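Local coordinates for protein Sex comb on midleg CG9495-PA (Drosophila melanogaster, PDB 1PK1) that probably acts in Polycomb-group gene silencing, its SAM domain serving as a protein-interaction module that can associate with other SAM domains, at residues B[51-56]-B[60-65]. The protein carries 2 engineered substitutions. Residues are numbered along the deposited sequence; the frame is centred on the assembly and turned at random.
Sequences LRLNSE and KYMGLK. Engineered in segment 51-56: Arg52 (natural residue Leu).
Leu53, in the loop between helix 47-51 and helix 55-61, meets Met62, in the turn that follows the second of these helices. The leucine side chain leaves the backbone pointing neither at nor away from 60-65, and its end then comes nearer: with CG beside the backbone N and anti to the carbonyl carbon (chi1 -77°), methyl CD2 comes to rest 4.0 Å from the thioether SD of Met62. The two side chains cross at about a right angle, and their touch is purely apolar. Met62 is buried; its chain runs extended to the sulfur and bends at its last torsion (chi3 70°), and it also packs on Leu39 and Phe40 of helix 37-42, while Leu53 lies on Met58. Next along the chain, Asn54 sits at the N-cap of helix 55-61, where its OD1 accepts a hydrogen bond from Arg57 N. OD1 also lies 3.2 Å from Glu56 N, but the angle there is too poor for a bond. One residue beyond Ser55, the carbonyl of Glu56 receives the N-H of Lys60 in an i to i+4 helical hydrogen bond, with 2.8 Å between Lys60 N and Glu56 O. Lys60 CB lies 3.1 Å from Glu56 O, beside this bond, and its chain, bent at chi2, then leads away from 51-56. Gly63 leaves the helical run with positive phi, and Leu64 turns back into the core against Leu39 and Met58, before Lys65 takes the N-cap position of helix 66-79 and packs on the backbone of the partner protein's chain. Here an asparagine caps the short fourth helix and a glycine follows it; such a helix, joined by a turn to a long C-terminal fifth, is the order of the five-helix SAM domain fold.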
loop_
_atom_site.group_PDB
_atom_site.type_symbol
_atom_site.label_atom_id
_atom_site.label_comp_id
_atom_site.label_asym_id
_atom_site.label_seq_id
_atom_site.Cartn_x
_atom_site.Cartn_y
_atom_site.Cartn_z
ATOM N N LEU B 51 -8.102 6.049 12.484
ATOM C CA LEU B 51 -8.036 7.405 11.961
ATOM C C LEU B 51 -6.717 8.093 12.293
ATOM O O LEU B 51 -6.351 9.090 11.669
ATOM C CB LEU B 51 -9.208 8.217 12.515
ATOM C CG LEU B 51 -10.588 7.620 12.221
ATOM C CD1 LEU B 51 -11.664 8.433 12.923
ATOM C CD2 LEU B 51 -10.826 7.591 10.718
ATOM N N ARG B 52 -5.996 7.535 13.262
ATOM C CA ARG B 52 -4.725 8.090 13.713
ATOM C C ARG B 52 -3.515 7.435 13.042
ATOM O O ARG B 52 -2.375 7.812 13.298
ATOM C CB ARG B 52 -4.645 7.942 15.238
ATOM C CG ARG B 52 -3.435 8.559 15.909
ATOM C CD ARG B 52 -3.620 8.526 17.423
ATOM N NE ARG B 52 -2.442 8.986 18.150
ATOM C CZ ARG B 52 -2.388 9.111 19.473
ATOM N NH1 ARG B 52 -3.450 8.811 20.212
ATOM N NH2 ARG B 52 -1.275 9.530 20.058
ATOM N N LEU B 53 -3.766 6.463 12.172
ATOM C CA LEU B 53 -2.684 5.766 11.479
ATOM C C LEU B 53 -2.111 6.531 10.291
ATOM O O LEU B 53 -2.758 7.419 9.731
ATOM C CB LEU B 53 -3.168 4.407 10.951
ATOM C CG LEU B 53 -3.345 3.185 11.848
ATOM C CD1 LEU B 53 -3.934 2.054 11.012
ATOM C CD2 LEU B 53 -2.011 2.757 12.434
ATOM N N ASN B 54 -0.880 6.181 9.927
ATOM C CA ASN B 54 -0.212 6.738 8.756
ATOM C C ASN B 54 0.818 5.701 8.308
ATOM O O ASN B 54 1.132 4.778 9.061
ATOM C CB ASN B 54 0.434 8.105 9.044
ATOM C CG ASN B 54 1.471 8.051 10.134
ATOM O OD1 ASN B 54 2.357 7.200 10.126
ATOM N ND2 ASN B 54 1.376 8.982 11.077
ATOM N N SER B 55 1.318 5.827 7.084
ATOM C CA SER B 55 2.270 4.856 6.551
ATOM C C SER B 55 3.532 4.690 7.393
ATOM O O SER B 55 3.997 3.568 7.605
ATOM C CB SER B 55 2.640 5.208 5.100
ATOM O OG SER B 55 3.274 6.468 5.000
ATOM N N GLU B 56 4.084 5.795 7.880
ATOM C CA GLU B 56 5.290 5.719 8.698
ATOM C C GLU B 56 5.072 4.861 9.943
ATOM O O GLU B 56 5.898 4.004 10.262
ATOM C CB GLU B 56 5.742 7.119 9.115
ATOM C CG GLU B 56 6.254 7.970 7.966
ATOM C CD GLU B 56 7.436 7.340 7.258
ATOM O OE1 GLU B 56 8.428 7.004 7.942
ATOM O OE2 GLU B 56 7.377 7.185 6.020
ATOM N N LYS B 60 6.977 1.395 10.540
ATOM C CA LYS B 60 7.883 1.389 11.678
ATOM C C LYS B 60 7.397 0.606 12.890
ATOM O O LYS B 60 8.172 -0.125 13.507
ATOM C CB LYS B 60 8.164 2.831 12.101
ATOM C CG LYS B 60 9.159 2.985 13.238
ATOM C CD LYS B 60 10.572 2.764 12.771
ATOM C CE LYS B 60 11.569 3.250 13.811
ATOM N NZ LYS B 60 12.943 3.145 13.270
ATOM N N TYR B 61 6.117 0.748 13.228
ATOM C CA TYR B 61 5.587 0.091 14.419
ATOM C C TYR B 61 4.794 -1.198 14.217
ATOM O O TYR B 61 4.793 -2.065 15.089
ATOM C CB TYR B 61 4.751 1.101 15.206
ATOM C CG TYR B 61 5.509 2.372 15.527
ATOM C CD1 TYR B 61 4.852 3.598 15.602
ATOM C CD2 TYR B 61 6.888 2.348 15.761
ATOM C CE1 TYR B 61 5.543 4.772 15.898
ATOM C CE2 TYR B 61 7.588 3.521 16.060
ATOM C CZ TYR B 61 6.911 4.722 16.125
ATOM O OH TYR B 61 7.599 5.882 16.408
ATOM N N MET B 62 4.123 -1.340 13.081
ATOM C CA MET B 62 3.349 -2.556 12.845
ATOM C C MET B 62 4.080 -3.534 11.929
ATOM O O MET B 62 3.630 -4.659 11.728
ATOM C CB MET B 62 1.984 -2.206 12.249
ATOM C CG MET B 62 1.102 -1.401 13.186
ATOM S SD MET B 62 -0.470 -0.895 12.456
ATOM C CE MET B 62 -1.329 -2.482 12.337
ATOM N N GLY B 63 5.198 -3.095 11.364
ATOM C CA GLY B 63 5.975 -3.958 10.491
ATOM C C GLY B 63 5.358 -4.227 9.131
ATOM O O GLY B 63 5.739 -5.179 8.446
ATOM N N LEU B 64 4.400 -3.399 8.734
ATOM C CA LEU B 64 3.755 -3.559 7.433
ATOM C C LEU B 64 4.681 -3.033 6.342
ATOM O O LEU B 64 5.419 -2.074 6.560
ATOM C CB LEU B 64 2.439 -2.777 7.403
ATOM C CG LEU B 64 1.286 -3.367 8.219
ATOM C CD1 LEU B 64 0.216 -2.323 8.459
ATOM C CD2 LEU B 64 0.723 -4.569 7.467
ATOM N N LYS B 65 4.652 -3.671 5.177
ATOM C CA LYS B 65 5.457 -3.220 4.047
ATOM C C LYS B 65 4.713 -2.053 3.391
ATOM O O LYS B 65 3.529 -1.833 3.671
ATOM C CB LYS B 65 5.666 -4.360 3.045
ATOM C CG LYS B 65 6.422 -5.548 3.631
ATOM C CD LYS B 65 7.724 -5.107 4.274
ATOM C CE LYS B 65 8.502 -6.299 4.822
ATOM N NZ LYS B 65 9.733 -5.871 5.523
#